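Local coordinates for stress-response A/B barrel domain-containing protein (Thermobifida fusca, PDB 3BGU) that is of unknown function but forms a dimer of ferredoxin-like stress-response A/B barrel domains and holds a nitrobenzene molecule in its pocket in the crystal, at residues A[41-46]-A[59-64]. Sequence-based numbering, arbitrary orientation.
With EDO (1,2-ethanediol), chain H; EDO (1,2-ethanediol), chain E.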
# COMPACT_ATOMS: atom_id res chain seq x y z
N GLN A 41 5.20 5.34 18.99
CA GLN A 41 4.84 6.78 18.88
C GLN A 41 4.22 7.10 17.53
O GLN A 41 3.22 7.84 17.45
CB GLN A 41 6.07 7.68 19.13
CG GLN A 41 6.51 7.71 20.53
CD GLN A 41 7.89 8.31 20.71
OE1 GLN A 41 8.57 7.98 21.66
NE2 GLN A 41 8.30 9.19 19.79
N VAL A 42 4.80 6.53 16.48
CA VAL A 42 4.27 6.66 15.13
C VAL A 42 2.87 6.02 15.00
O VAL A 42 1.96 6.66 14.52
CB VAL A 42 5.21 6.07 14.05
CG1 VAL A 42 4.55 6.05 12.66
CG2 VAL A 42 6.48 6.87 13.97
N ILE A 43 2.69 4.84 15.59
CA ILE A 43 1.39 4.18 15.62
C ILE A 43 0.36 5.07 16.36
O ILE A 43 -0.76 5.25 15.83
CB ILE A 43 1.49 2.75 16.22
CG1 ILE A 43 2.26 1.83 15.26
CG2 ILE A 43 0.09 2.17 16.58
CD1 ILE A 43 2.71 0.53 15.84
N THR A 44 0.75 5.62 17.52
CA THR A 44 -0.11 6.49 18.30
C THR A 44 -0.46 7.73 17.47
O THR A 44 -1.63 8.11 17.38
CB THR A 44 0.59 6.86 19.58
OG1 THR A 44 0.88 5.67 20.28
CG2 THR A 44 -0.33 7.75 20.45
N ALA A 45 0.54 8.32 16.84
CA ALA A 45 0.32 9.54 16.06
C ALA A 45 -0.62 9.30 14.90
O ALA A 45 -1.54 10.11 14.68
CB ALA A 45 1.65 10.15 15.59
N LEU A 46 -0.44 8.22 14.15
CA LEU A 46 -1.26 7.91 13.00
C LEU A 46 -2.71 7.61 13.46
O LEU A 46 -3.67 7.83 12.71
CB LEU A 46 -0.69 6.80 12.11
CG LEU A 46 0.65 7.11 11.48
CD1 LEU A 46 1.26 5.84 10.89
CD2 LEU A 46 0.48 8.23 10.46
N TYR A 59 -8.46 4.18 6.19
CA TYR A 59 -7.02 4.17 6.39
C TYR A 59 -6.64 2.93 7.11
O TYR A 59 -7.45 2.32 7.79
CB TYR A 59 -6.48 5.41 7.08
CG TYR A 59 -7.09 5.78 8.39
CD1 TYR A 59 -8.18 6.62 8.46
CD2 TYR A 59 -6.56 5.29 9.59
CE1 TYR A 59 -8.75 6.98 9.65
CE2 TYR A 59 -7.11 5.62 10.78
CZ TYR A 59 -8.19 6.48 10.82
OH TYR A 59 -8.73 6.82 12.04
N ALA A 60 -5.36 2.56 6.96
CA ALA A 60 -4.79 1.41 7.61
C ALA A 60 -3.29 1.66 7.69
O ALA A 60 -2.71 2.25 6.76
CB ALA A 60 -5.14 0.13 6.79
N PHE A 61 -2.68 1.21 8.79
CA PHE A 61 -1.24 1.33 8.87
C PHE A 61 -0.68 0.31 9.85
O PHE A 61 -1.41 -0.26 10.67
CB PHE A 61 -0.82 2.74 9.33
CG PHE A 61 -1.56 3.19 10.57
CD1 PHE A 61 -1.16 2.78 11.83
CD2 PHE A 61 -2.70 3.98 10.48
CE1 PHE A 61 -1.87 3.19 12.98
CE2 PHE A 61 -3.39 4.36 11.61
CZ PHE A 61 -3.00 3.94 12.87
N GLY A 62 0.61 0.04 9.71
CA GLY A 62 1.26 -0.92 10.58
C GLY A 62 2.68 -1.25 10.25
O GLY A 62 3.22 -0.87 9.19
N ALA A 63 3.34 -1.90 11.22
CA ALA A 63 4.74 -2.30 11.11
C ALA A 63 4.86 -3.57 10.28
O ALA A 63 3.99 -4.45 10.32
CB ALA A 63 5.35 -2.52 12.46
N ASP A 64 5.98 -3.68 9.59
CA ASP A 64 6.24 -4.87 8.79
C ASP A 64 6.30 -6.11 9.70
O ASP A 64 6.81 -6.04 10.84
CB ASP A 64 7.56 -4.72 8.05
CG ASP A 64 7.83 -5.91 7.17
OD1 ASP A 64 7.03 -6.10 6.25
OD2 ASP A 64 8.73 -6.73 7.49
C1 EDO H . -4.44 0.58 11.71
O1 EDO H . -4.64 -0.11 10.47
C2 EDO H . -5.55 1.59 11.86
O2 EDO H . -6.76 0.91 12.19
C1 EDO E . -3.23 7.76 9.02
O1 EDO E . -3.07 8.62 10.17
C2 EDO E . -4.56 8.17 8.43
O2 EDO E . -4.46 9.39 7.73
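The carbonyl oxygen of Leu46 takes a hydrogen bond from O1 of a 1,2-ethanediol (chain E), 2.7 Å from Leu46 O to that O1, and the same oxygen lies close to CE2 of Phe61. Leu46 CB sits 3.6 Å from the Phe61 ring centroid, a CH-pi contact square over one face, 8° off the normal. Leu46 CD1 lies over the same face nearer the root of the ring, 3.9 Å from Phe61 CG. A second ethanediol (chain H), like the first probably from the crystallisation liquor, covers the opposite face; its O1 accepts the Phe61 backbone N-H at 2.9 Å from Phe61 N and returns a weak bond to Phe61 O. Phe61 CG stands between its own N and carbonyl carbon (chi1 50°), which swings the ring up against the helix, where CE1 meets Ile43 CG2 at 4.2 Å. Replacing Phe61 by an alanine would probably open a gap beneath Leu46 CB and CD1 and leave that side chain freer to shift. Ile43 and Leu46 also rest on Phe74 of the neighbouring strand 74-81. Helix 36-48 thus packs against strand 56-63, an outermost strand of the antiparallel sheet within this chain, as in the helix-on-sheet layer of a ferredoxin-like fold, with Leu46 helping to line the nitrobenzene pocket.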